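Local coordinates for protein BtGH115A (Bacteroides thetaiotaomicron, PDB 5BY3) that acts as a family GH115 4-O-methyl-alpha-glucuronidase with specificity for decorated arabinogalactans, at residues 514-519 with 571-576; 541-546 with 553-558. All blocks are in the same frame, centred on the assembly; numbering follows the deposited sequence.

Contact 1. Residues 514-519 with 571-576; sequences RVVKDL and RKLLYA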
loop_
_atom_site.group_PDB
_atom_site.type_symbol
_atom_site.label_atom_id
_atom_site.label_comp_id
_atom_site.label_asym_id
_atom_site.label_seq_id
_atom_site.Cartn_x
_atom_site.Cartn_y
_atom_site.Cartn_z
ATOM N N ARG A 514 13.492 -18.215 -15.942
ATOM C CA ARG A 514 13.050 -18.894 -14.731
ATOM C C ARG A 514 14.228 -19.580 -14.039
ATOM O O ARG A 514 14.079 -20.118 -12.941
ATOM C CB ARG A 514 11.931 -19.875 -15.079
ATOM C CG ARG A 514 10.676 -19.237 -15.712
ATOM C CD ARG A 514 9.634 -20.269 -16.153
ATOM N NE ARG A 514 9.407 -21.317 -15.146
ATOM C CZ ARG A 514 8.656 -21.168 -14.056
ATOM N NH1 ARG A 514 8.037 -20.012 -13.821
ATOM N NH2 ARG A 514 8.536 -22.173 -13.197
ATOM N N VAL A 515 15.394 -19.543 -14.693
ATOM C CA VAL A 515 16.657 -20.065 -14.163
ATOM C C VAL A 515 17.261 -18.977 -13.265
ATOM O O VAL A 515 17.516 -17.856 -13.730
ATOM C CB VAL A 515 17.669 -20.427 -15.309
ATOM C CG1 VAL A 515 19.040 -20.856 -14.764
ATOM C CG2 VAL A 515 17.108 -21.507 -16.228
ATOM N N VAL A 516 17.467 -19.308 -11.990
ATOM C CA VAL A 516 18.240 -18.491 -11.067
ATOM C C VAL A 516 19.691 -18.219 -11.586
ATOM O O VAL A 516 20.379 -19.131 -12.085
ATOM C CB VAL A 516 18.191 -19.094 -9.651
ATOM C CG1 VAL A 516 19.285 -18.521 -8.763
ATOM C CG2 VAL A 516 16.832 -18.835 -8.999
ATOM N N LYS A 517 20.137 -16.962 -11.472
ATOM C CA LYS A 517 21.374 -16.511 -12.114
ATOM C C LYS A 517 21.958 -15.286 -11.416
ATOM O O LYS A 517 21.233 -14.555 -10.742
ATOM C CB LYS A 517 21.136 -16.222 -13.602
ATOM C CG LYS A 517 20.141 -15.086 -13.858
ATOM C CD LYS A 517 19.136 -15.435 -14.949
ATOM C CE LYS A 517 19.571 -14.820 -16.248
ATOM N NZ LYS A 517 19.663 -13.341 -16.062
ATOM N N ASP A 518 23.264 -15.070 -11.598
ATOM C CA ASP A 518 24.000 -13.940 -11.018
ATOM C C ASP A 518 23.259 -12.598 -11.128
ATOM O O ASP A 518 22.702 -12.242 -12.181
ATOM C CB ASP A 518 25.384 -13.756 -11.694
ATOM C CG ASP A 518 26.306 -14.979 -11.573
ATOM O OD1 ASP A 518 25.975 -15.985 -10.891
ATOM O OD2 ASP A 518 27.395 -14.903 -12.183
ATOM N N LEU A 519 23.287 -11.855 -10.039
ATOM C CA LEU A 519 22.977 -10.448 -10.066
ATOM C C LEU A 519 24.260 -9.796 -10.546
ATOM O O LEU A 519 25.331 -10.346 -10.275
ATOM C CB LEU A 519 22.585 -9.978 -8.664
ATOM C CG LEU A 519 21.238 -10.571 -8.238
ATOM C CD1 LEU A 519 21.231 -10.792 -6.758
ATOM C CD2 LEU A 519 20.076 -9.683 -8.650
ATOM N N ARG A 571 21.121 -14.493 1.982
ATOM C CA ARG A 571 22.076 -15.590 2.220
ATOM C C ARG A 571 21.927 -16.734 1.238
ATOM O O ARG A 571 22.911 -17.159 0.658
ATOM C CB ARG A 571 21.955 -16.106 3.656
ATOM C CG ARG A 571 22.453 -15.101 4.683
ATOM C CD ARG A 571 22.948 -15.785 5.940
ATOM N NE ARG A 571 23.542 -14.813 6.849
ATOM C CZ ARG A 571 23.622 -14.951 8.170
ATOM N NH1 ARG A 571 23.129 -16.022 8.786
ATOM N NH2 ARG A 571 24.167 -13.983 8.875
ATOM N N LYS A 572 20.696 -17.218 1.048
ATOM C CA LYS A 572 20.447 -18.393 0.214
ATOM C C LYS A 572 20.912 -18.148 -1.207
ATOM O O LYS A 572 21.603 -18.997 -1.821
ATOM C CB LYS A 572 18.957 -18.779 0.204
ATOM C CG LYS A 572 18.619 -20.075 -0.578
ATOM C CD LYS A 572 17.113 -20.249 -0.762
ATOM C CE LYS A 572 16.554 -19.429 -1.937
ATOM N NZ LYS A 572 15.100 -19.665 -2.121
ATOM N N LEU A 573 20.537 -16.981 -1.715
ATOM C CA LEU A 573 20.796 -16.637 -3.100
ATOM C C LEU A 573 22.199 -16.059 -3.284
ATOM O O LEU A 573 22.832 -16.330 -4.302
ATOM C CB LEU A 573 19.648 -15.738 -3.681
ATOM C CG LEU A 573 18.385 -16.614 -3.865
ATOM C CD1 LEU A 573 17.082 -15.972 -3.432
ATOM C CD2 LEU A 573 18.284 -17.192 -5.264
ATOM N N LEU A 574 22.704 -15.281 -2.323
ATOM C CA LEU A 574 24.063 -14.766 -2.497
ATOM C C LEU A 574 25.176 -15.805 -2.273
ATOM O O LEU A 574 26.143 -15.806 -3.049
ATOM C CB LEU A 574 24.300 -13.483 -1.727
ATOM C CG LEU A 574 23.501 -12.342 -2.334
ATOM C CD1 LEU A 574 23.721 -11.095 -1.499
ATOM C CD2 LEU A 574 23.900 -12.106 -3.779
ATOM N N TYR A 575 25.044 -16.682 -1.260
ATOM C CA TYR A 575 26.003 -17.792 -1.086
ATOM C C TYR A 575 25.965 -18.698 -2.307
ATOM O O TYR A 575 26.992 -19.155 -2.767
ATOM C CB TYR A 575 25.709 -18.651 0.141
ATOM C CG TYR A 575 25.872 -18.013 1.519
ATOM C CD1 TYR A 575 26.872 -17.069 1.778
ATOM C CD2 TYR A 575 25.051 -18.437 2.594
ATOM C CE1 TYR A 575 27.010 -16.501 3.038
ATOM C CE2 TYR A 575 25.189 -17.894 3.868
ATOM C CZ TYR A 575 26.169 -16.929 4.094
ATOM O OH TYR A 575 26.291 -16.390 5.368
ATOM N N ALA A 576 24.759 -18.938 -2.829
ATOM C CA ALA A 576 24.570 -19.687 -4.061
ATOM C C ALA A 576 25.368 -19.088 -5.228
ATOM O O ALA A 576 25.976 -19.845 -6.031
ATOM C CB ALA A 576 23.093 -19.763 -4.402
#

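Contact 2. Residues 541-546 with 553-558; sequences EKAASK and SAYFEL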
loop_
_atom_site.group_PDB
_atom_site.type_symbol
_atom_site.label_atom_id
_atom_site.label_comp_id
_atom_site.label_asym_id
_atom_site.label_seq_id
_atom_site.Cartn_x
_atom_site.Cartn_y
_atom_site.Cartn_z
ATOM N N GLU A 541 17.990 -10.231 17.005
ATOM C CA GLU A 541 18.152 -11.346 17.949
ATOM C C GLU A 541 18.405 -10.839 19.367
ATOM O O GLU A 541 17.756 -11.297 20.316
ATOM C CB GLU A 541 19.297 -12.270 17.500
ATOM C CG GLU A 541 19.213 -13.698 18.036
ATOM C CD GLU A 541 18.051 -14.494 17.478
ATOM O OE1 GLU A 541 17.719 -14.346 16.292
ATOM O OE2 GLU A 541 17.461 -15.295 18.228
ATOM N N LYS A 542 19.327 -9.880 19.490
ATOM C CA LYS A 542 19.680 -9.305 20.787
ATOM C C LYS A 542 18.524 -8.534 21.411
ATOM O O LYS A 542 18.280 -8.693 22.602
ATOM C CB LYS A 542 20.934 -8.422 20.726
ATOM C CG LYS A 542 22.237 -9.146 20.358
ATOM C CD LYS A 542 23.462 -8.295 20.739
ATOM C CE LYS A 542 24.374 -7.940 19.563
ATOM N NZ LYS A 542 25.495 -8.888 19.334
ATOM N N ALA A 543 17.813 -7.723 20.619
ATOM C CA ALA A 543 16.749 -6.861 21.141
ATOM C C ALA A 543 15.461 -7.628 21.553
ATOM O O ALA A 543 14.635 -7.065 22.258
ATOM C CB ALA A 543 16.445 -5.722 20.181
ATOM N N ALA A 544 15.355 -8.913 21.157
ATOM C CA ALA A 544 14.251 -9.827 21.477
ATOM C C ALA A 544 13.856 -9.920 22.952
ATOM O O ALA A 544 12.659 -9.851 23.285
ATOM C CB ALA A 544 14.548 -11.214 20.940
ATOM N N SER A 545 14.846 -10.089 23.836
ATOM C CA SER A 545 14.573 -10.184 25.281
ATOM C C SER A 545 14.236 -8.822 25.946
ATOM O O SER A 545 13.605 -8.800 26.987
ATOM C CB SER A 545 15.671 -10.976 26.003
ATOM O OG SER A 545 16.962 -10.552 25.596
ATOM N N LYS A 546 14.595 -7.703 25.318
ATOM C CA LYS A 546 14.133 -6.355 25.764
ATOM C C LYS A 546 12.664 -5.933 25.330
ATOM O O LYS A 546 12.272 -4.738 25.370
ATOM C CB LYS A 546 15.204 -5.278 25.420
ATOM C CG LYS A 546 15.108 -4.594 24.044
ATOM C CD LYS A 546 16.408 -3.934 23.557
ATOM C CE LYS A 546 16.844 -2.729 24.389
ATOM N NZ LYS A 546 17.416 -3.091 25.713
ATOM N N SER A 553 4.940 -11.909 20.401
ATOM C CA SER A 553 4.358 -12.277 19.115
ATOM C C SER A 553 4.374 -11.110 18.098
ATOM O O SER A 553 4.750 -11.304 16.954
ATOM C CB SER A 553 2.951 -12.842 19.315
ATOM O OG SER A 553 2.993 -14.017 20.119
ATOM N N ALA A 554 4.022 -9.901 18.515
ATOM C CA ALA A 554 4.093 -8.750 17.611
ATOM C C ALA A 554 5.520 -8.546 17.148
ATOM O O ALA A 554 5.791 -8.156 15.988
ATOM C CB ALA A 554 3.575 -7.487 18.282
ATOM N N TYR A 555 6.454 -8.845 18.033
ATOM C CA TYR A 555 7.837 -8.687 17.629
ATOM C C TYR A 555 8.194 -9.714 16.542
ATOM O O TYR A 555 8.857 -9.373 15.571
ATOM C CB TYR A 555 8.778 -8.772 18.833
ATOM C CG TYR A 555 10.216 -8.425 18.512
ATOM C CD1 TYR A 555 10.604 -7.097 18.255
ATOM C CD2 TYR A 555 11.183 -9.419 18.447
ATOM C CE1 TYR A 555 11.923 -6.778 17.959
ATOM C CE2 TYR A 555 12.502 -9.108 18.169
ATOM C CZ TYR A 555 12.862 -7.805 17.919
ATOM O OH TYR A 555 14.161 -7.529 17.642
ATOM N N PHE A 556 7.737 -10.948 16.670
ATOM C CA PHE A 556 8.140 -11.918 15.672
ATOM C C PHE A 556 7.502 -11.537 14.327
ATOM O O PHE A 556 8.157 -11.518 13.288
ATOM C CB PHE A 556 7.805 -13.367 16.081
ATOM C CG PHE A 556 8.430 -14.397 15.171
ATOM C CD1 PHE A 556 9.706 -14.898 15.434
ATOM C CD2 PHE A 556 7.755 -14.838 14.015
ATOM C CE1 PHE A 556 10.301 -15.820 14.558
ATOM C CE2 PHE A 556 8.330 -15.763 13.152
ATOM C CZ PHE A 556 9.600 -16.264 13.425
ATOM N N GLU A 557 6.224 -11.204 14.404
ATOM C CA GLU A 557 5.402 -10.781 13.276
ATOM C C GLU A 557 5.888 -9.537 12.546
ATOM O O GLU A 557 5.971 -9.559 11.320
ATOM C CB GLU A 557 3.955 -10.592 13.739
ATOM C CG GLU A 557 3.256 -11.908 13.956
ATOM C CD GLU A 557 1.961 -11.758 14.687
ATOM O OE1 GLU A 557 1.089 -11.011 14.199
ATOM O OE2 GLU A 557 1.812 -12.420 15.740
ATOM N N LEU A 558 6.260 -8.500 13.300
ATOM C CA LEU A 558 6.535 -7.174 12.729
ATOM C C LEU A 558 8.010 -6.840 12.527
ATOM O O LEU A 558 8.346 -6.040 11.663
ATOM C CB LEU A 558 5.851 -6.102 13.574
ATOM C CG LEU A 558 4.324 -6.332 13.786
ATOM C CD1 LEU A 558 3.787 -5.467 14.902
ATOM C CD2 LEU A 558 3.503 -6.094 12.540
#

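Contact 1. Residues 514-519 with 571-576
Val516 turns CG1 away from its own backbone N (chi1 164°), and Leu573 has its CG opposite its carbonyl carbon (chi1 -72°). Together these rotations bring one methyl of the valine against one methyl of the leucine. The contact lays an irregular loop, between helices 476-495 and 523-543, on the flank of the long helix 552-580, part of the helical region that follows the TIM barrel in the chain. The main touch is Val516 CG1 on Leu573 CD2 at 3.9 Å. The valine's second methyl, Val516 CG2, is 4.3 Å from Leu573 CD2, and the leucine methyl therefore faces both prongs of the valine. The two side chains cross at about a right angle. The backbones stand well apart, Val516 CA being 8.6 Å from Leu573 CA even though these are the nearest pair.

Further along the loop Leu519, a buried residue, makes the second touch, reaching the neighbouring leucine of the helix. The backbone of Leu574 does not aim its side chain squarely at the loop, yet the end of that side chain bends round to meet it. Ile526 and Arg529 of helix 523-543 also pack on Leu574, so its side chain packs against both the loop and helix 523-543.

No hydrogen bond joins the two segments. The apolar touches on Leu573 and Leu574 are followed along the same helix by two polar bonds, to Gln577 and Arg580: Leu519 N bonds to Gln577 OE1, while Asp518 OD1 forms a salt bridge with Arg580 NH2. At the Leu519 end of the apolar contact, Leu519 CD1 rests 4.2 Å from Leu574 CD2, methyl against methyl.

Contact 2. Residues 541-546 with 553-558
Tyr555 OH, which lies against Ala543 CB at 3.9 Å, is hydrogen-bonded to the carbonyl O of Val540, one turn back in the same helix as the alanine. The hydroxyl is thus carried from helix 552-580 to the C-terminal part of helix 523-543. These two successive helices run antiparallel as an alpha-helical hairpin, and the contact sits at its closed end, where the chain turns from one into the other.

The tyrosine does nearly all the reaching. Its CG stands opposite the backbone N (chi1 -172°), which directs the ring toward the 541-546 segment. Ring atom Tyr555 CE2 comes to 3.8 Å from Ala544 CA and touches the methyl as well, Ala544 CB being 4.0 Å from Tyr555 CE2. The alanine backbone approaches the ring obliquely. With only methyls at 543 and 544, the ring can come up against the main chain itself, although Ala544 CA and Tyr555 CA are still 7.6 Å apart.

Helix 476-495 joins in from outside the pair: Thr481 meets Ala543, and Cys478 meets Tyr555. A phenylalanine in place of Tyr555 could still pack on Ala544, but the carbonyl of Val540 would probably be left without this partner and the touch on the Ala543 methyl lost.

The chemistry is that of apolar packing with one polar bond: ring carbon CE2 packs on Ala544, while the hydroxyl end of the buried tyrosine rests against the methyl of Ala543 and bonds to a main-chain carbonyl.

Contact 1 and contact 2 both use helix 552-580, near opposite ends of it: their centres lie about 29 Å apart, and their nearest atoms about 9 Å, without touching. Along the chain, contact 2 is nested inside the excursion that contact 1 closes. The hairpin of helices 523-543 and 552-580 is thus fastened at its turn by 541-546 with 553-558, and met near its other end by the loop 514-519 that leads into it. Neither contact includes Leu404 or Asp436, the nickel-site residues. Beside contact 2, Glu557 forms a salt bridge with Lys438, which follows barrel strand 429-433, so the helix is tied to the TIM barrel.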